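Local coordinates for AB hydrolase-1 domain-containing protein (Streptococcus mutans, PDB 4L9A), which is an alpha/beta hydrolase that probably acts as a carboxylesterase, cleaving ester bonds, at residues T35-F46 / L66-I75. Numbering follows the deposited sequence.
Sequences TCHREGNPCFVF and LPDSIGILTI
Arg38 grips the carbonyl oxygen of Ile70 side-on: NE lies 3.0 Å and NH2 2.8 Å from Ile70 O, which sits close to the guanidinium plane. A bend at chi3 (86°) turns the otherwise extended chain back onto the turn Pro67-Ile70. The flat group is sandwiched, with Asp68 CA over one face toward the rim and Ile72 CG1 centred over the opposite face, 3.6 Å above the plane. Asp68 OD2 lies 4.3 Å from Arg38 NH1 and well off that plane, so it could add at most a loose charge attraction; Asp68 is poorly ordered.

Beyond this grip, strand 71-75 is bonded along both edges. Strand 35-38 runs antiparallel to it (178°), Cys36 pairing with Thr74 and Arg38 with Ile72; strand 43-46 runs parallel (16°), with Phe44 N reaching Gly71 O at 2.8 Å. This is the 1-2-4-3 strand order of the alpha/beta hydrolase sheet, where the chain crosses over between strands 43-47 and 71-75.

On the Arg38 face, Leu66 CD1 makes a CH-pi contact 4.2 Å from the Phe44 ring centroid and also meets the edge of Phe46 at CZ. Phe46 CE2 touches Ile72 CG2 at 4.0 Å. On the other face, Cys43 SG packs against Leu73 CB, and helix 93-106 covers Thr35, Val45 and Ile75.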
loop_
_atom_site.group_PDB
_atom_site.type_symbol
_atom_site.label_atom_id
_atom_site.label_comp_id
_atom_site.label_asym_id
_atom_site.label_seq_id
_atom_site.Cartn_x
_atom_site.Cartn_y
_atom_site.Cartn_z
ATOM N N THR A 35 -10.612 6.126 -7.108
ATOM C CA THR A 35 -10.135 6.788 -5.902
ATOM C C THR A 35 -11.268 7.013 -4.918
ATOM O O THR A 35 -12.437 7.086 -5.311
ATOM C CB THR A 35 -9.528 8.169 -6.212
ATOM O OG1 THR A 35 -10.551 9.041 -6.694
ATOM C CG2 THR A 35 -8.419 8.069 -7.264
ATOM N N CYS A 36 -10.908 7.133 -3.641
ATOM C CA CYS A 36 -11.822 7.585 -2.603
ATOM C C CYS A 36 -11.142 8.728 -1.880
ATOM O O CYS A 36 -9.956 8.644 -1.563
ATOM C CB CYS A 36 -12.137 6.465 -1.616
ATOM S SG CYS A 36 -12.903 5.032 -2.367
ATOM N N HIS A 37 -11.884 9.788 -1.592
ATOM C CA HIS A 37 -11.249 11.035 -1.178
ATOM C C HIS A 37 -12.035 11.830 -0.135
ATOM O O HIS A 37 -13.261 11.895 -0.177
ATOM C CB HIS A 37 -11.004 11.908 -2.415
ATOM C CG HIS A 37 -10.530 13.292 -2.097
ATOM N ND1 HIS A 37 -11.381 14.373 -2.037
ATOM C CD2 HIS A 37 -9.294 13.772 -1.825
ATOM C CE1 HIS A 37 -10.691 15.463 -1.748
ATOM N NE2 HIS A 37 -9.421 15.125 -1.614
ATOM N N ARG A 38 -11.305 12.439 0.791
ATOM C CA ARG A 38 -11.877 13.330 1.789
ATOM C C ARG A 38 -10.997 14.563 1.831
ATOM O O ARG A 38 -9.768 14.455 1.858
ATOM C CB ARG A 38 -11.873 12.658 3.167
ATOM C CG ARG A 38 -12.536 13.466 4.257
ATOM C CD ARG A 38 -12.736 12.632 5.501
ATOM N NE ARG A 38 -11.562 12.630 6.375
ATOM C CZ ARG A 38 -11.337 11.706 7.304
ATOM N NH1 ARG A 38 -12.194 10.703 7.457
ATOM N NH2 ARG A 38 -10.251 11.772 8.075
ATOM N N GLU A 39 -11.616 15.736 1.833
ATOM C CA GLU A 39 -10.868 16.981 1.931
ATOM C C GLU A 39 -10.137 17.085 3.253
ATOM O O GLU A 39 -10.543 16.494 4.249
ATOM C CB GLU A 39 -11.801 18.189 1.780
ATOM C CG GLU A 39 -12.019 18.619 0.345
ATOM C CD GLU A 39 -10.727 19.034 -0.335
ATOM O OE1 GLU A 39 -9.731 19.294 0.381
ATOM O OE2 GLU A 39 -10.704 19.091 -1.583
ATOM N N GLY A 40 -9.066 17.863 3.259
ATOM C CA GLY A 40 -8.301 18.078 4.473
ATOM C C GLY A 40 -6.810 18.064 4.219
ATOM O O GLY A 40 -6.334 17.368 3.320
ATOM N N ASN A 41 -6.081 18.836 5.021
ATOM C CA ASN A 41 -4.644 19.010 4.872
ATOM C C ASN A 41 -3.971 18.812 6.235
ATOM O O ASN A 41 -4.374 19.440 7.213
ATOM C CB ASN A 41 -4.375 20.421 4.344
ATOM C CG ASN A 41 -3.005 20.567 3.716
ATOM O OD1 ASN A 41 -2.617 19.783 2.849
ATOM N ND2 ASN A 41 -2.262 21.586 4.148
ATOM N N PRO A 42 -2.957 17.927 6.316
ATOM C CA PRO A 42 -2.391 17.118 5.230
ATOM C C PRO A 42 -3.302 15.966 4.837
ATOM O O PRO A 42 -4.259 15.640 5.536
ATOM C CB PRO A 42 -1.108 16.550 5.851
ATOM C CG PRO A 42 -1.414 16.458 7.305
ATOM C CD PRO A 42 -2.244 17.694 7.588
ATOM N N CYS A 43 -2.997 15.354 3.704
ATOM C CA CYS A 43 -3.794 14.241 3.216
ATOM C C CYS A 43 -3.047 12.924 3.404
ATOM O O CYS A 43 -1.885 12.796 3.002
ATOM C CB CYS A 43 -4.139 14.455 1.740
ATOM S SG CYS A 43 -5.185 13.177 1.012
ATOM N N PHE A 44 -3.713 11.958 4.026
ATOM C CA PHE A 44 -3.193 10.592 4.068
ATOM C C PHE A 44 -3.508 9.844 2.789
ATOM O O PHE A 44 -4.677 9.563 2.480
ATOM C CB PHE A 44 -3.719 9.834 5.286
ATOM C CG PHE A 44 -2.799 9.901 6.479
ATOM C CD1 PHE A 44 -2.106 8.777 6.907
ATOM C CD2 PHE A 44 -2.610 11.096 7.155
ATOM C CE1 PHE A 44 -1.249 8.846 8.008
ATOM C CE2 PHE A 44 -1.761 11.171 8.248
ATOM C CZ PHE A 44 -1.084 10.043 8.674
ATOM N N VAL A 45 -2.451 9.535 2.044
ATOM C CA VAL A 45 -2.558 8.837 0.779
ATOM C C VAL A 45 -2.251 7.352 0.992
ATOM O O VAL A 45 -1.189 6.998 1.521
ATOM C CB VAL A 45 -1.564 9.418 -0.247
ATOM C CG1 VAL A 45 -1.601 8.610 -1.532
ATOM C CG2 VAL A 45 -1.853 10.910 -0.506
ATOM N N PHE A 46 -3.172 6.489 0.578
ATOM C CA PHE A 46 -3.014 5.045 0.778
ATOM C C PHE A 46 -2.768 4.282 -0.511
ATOM O O PHE A 46 -3.465 4.479 -1.517
ATOM C CB PHE A 46 -4.257 4.463 1.463
ATOM C CG PHE A 46 -4.508 5.022 2.830
ATOM C CD1 PHE A 46 -3.993 4.394 3.957
ATOM C CD2 PHE A 46 -5.244 6.187 2.993
ATOM C CE1 PHE A 46 -4.224 4.915 5.221
ATOM C CE2 PHE A 46 -5.479 6.716 4.255
ATOM C CZ PHE A 46 -4.966 6.086 5.367
ATOM N N LEU A 66 -8.484 7.981 11.845
ATOM C CA LEU A 66 -7.878 9.295 11.646
ATOM C C LEU A 66 -8.900 10.396 11.951
ATOM O O LEU A 66 -10.096 10.209 11.729
ATOM C CB LEU A 66 -7.322 9.430 10.222
ATOM C CG LEU A 66 -6.083 8.590 9.877
ATOM C CD1 LEU A 66 -5.802 8.569 8.374
ATOM C CD2 LEU A 66 -4.864 9.093 10.644
ATOM N N PRO A 67 -8.432 11.543 12.477
ATOM C CA PRO A 67 -9.314 12.676 12.788
ATOM C C PRO A 67 -9.979 13.183 11.517
ATOM O O PRO A 67 -9.332 13.212 10.468
ATOM C CB PRO A 67 -8.350 13.744 13.313
ATOM C CG PRO A 67 -7.095 13.024 13.653
ATOM C CD PRO A 67 -7.017 11.863 12.713
ATOM N N ASP A 68 -11.243 13.581 11.604
ATOM C CA ASP A 68 -11.981 13.990 10.416
ATOM C C ASP A 68 -11.319 15.158 9.692
ATOM O O ASP A 68 -11.569 15.389 8.512
ATOM C CB ASP A 68 -13.424 14.330 10.779
ATOM C CG ASP A 68 -14.175 13.137 11.324
ATOM O OD1 ASP A 68 -14.198 12.964 12.561
ATOM O OD2 ASP A 68 -14.727 12.364 10.512
ATOM N N SER A 69 -10.469 15.883 10.404
ATOM C CA SER A 69 -9.800 17.050 9.839
ATOM C C SER A 69 -8.711 16.661 8.841
ATOM O O SER A 69 -8.304 17.463 8.001
ATOM C CB SER A 69 -9.219 17.920 10.958
ATOM O OG SER A 69 -8.533 17.132 11.914
ATOM N N ILE A 70 -8.249 15.422 8.936
ATOM C CA ILE A 70 -7.171 14.933 8.085
ATOM C C ILE A 70 -7.750 14.464 6.767
ATOM O O ILE A 70 -8.788 13.804 6.744
ATOM C CB ILE A 70 -6.403 13.770 8.768
ATOM C CG1 ILE A 70 -5.660 14.278 10.008
ATOM C CG2 ILE A 70 -5.442 13.116 7.799
ATOM C CD1 ILE A 70 -4.575 15.294 9.697
ATOM N N GLY A 71 -7.085 14.810 5.670
ATOM C CA GLY A 71 -7.530 14.394 4.352
ATOM C C GLY A 71 -7.274 12.915 4.115
ATOM O O GLY A 71 -6.422 12.314 4.764
ATOM N N ILE A 72 -8.021 12.326 3.190
ATOM C CA ILE A 72 -7.841 10.929 2.821
ATOM C C ILE A 72 -7.836 10.829 1.301
ATOM O O ILE A 72 -8.666 11.437 0.637
ATOM C CB ILE A 72 -8.991 10.036 3.365
ATOM C CG1 ILE A 72 -9.122 10.158 4.885
ATOM C CG2 ILE A 72 -8.793 8.589 2.949
ATOM C CD1 ILE A 72 -7.917 9.591 5.671
ATOM N N LEU A 73 -6.898 10.070 0.749
ATOM C CA LEU A 73 -6.951 9.701 -0.660
ATOM C C LEU A 73 -6.550 8.253 -0.787
ATOM O O LEU A 73 -5.413 7.894 -0.488
ATOM C CB LEU A 73 -6.003 10.565 -1.506
ATOM C CG LEU A 73 -5.855 10.194 -2.980
ATOM C CD1 LEU A 73 -7.217 10.252 -3.742
ATOM C CD2 LEU A 73 -4.846 11.127 -3.639
ATOM N N THR A 74 -7.480 7.412 -1.217
ATOM C CA THR A 74 -7.126 6.036 -1.515
ATOM C C THR A 74 -7.114 5.847 -3.022
ATOM O O THR A 74 -7.925 6.451 -3.750
ATOM C CB THR A 74 -8.086 5.034 -0.854
ATOM O OG1 THR A 74 -9.363 5.090 -1.500
ATOM C CG2 THR A 74 -8.250 5.337 0.647
ATOM N N ILE A 75 -6.208 4.996 -3.484
ATOM C CA ILE A 75 -6.020 4.742 -4.904
ATOM C C ILE A 75 -5.954 3.240 -5.185
ATOM O O ILE A 75 -5.155 2.521 -4.570
ATOM C CB ILE A 75 -4.712 5.405 -5.408
ATOM C CG1 ILE A 75 -4.745 6.916 -5.157
ATOM C CG2 ILE A 75 -4.491 5.116 -6.890
ATOM C CD1 ILE A 75 -3.432 7.625 -5.508
#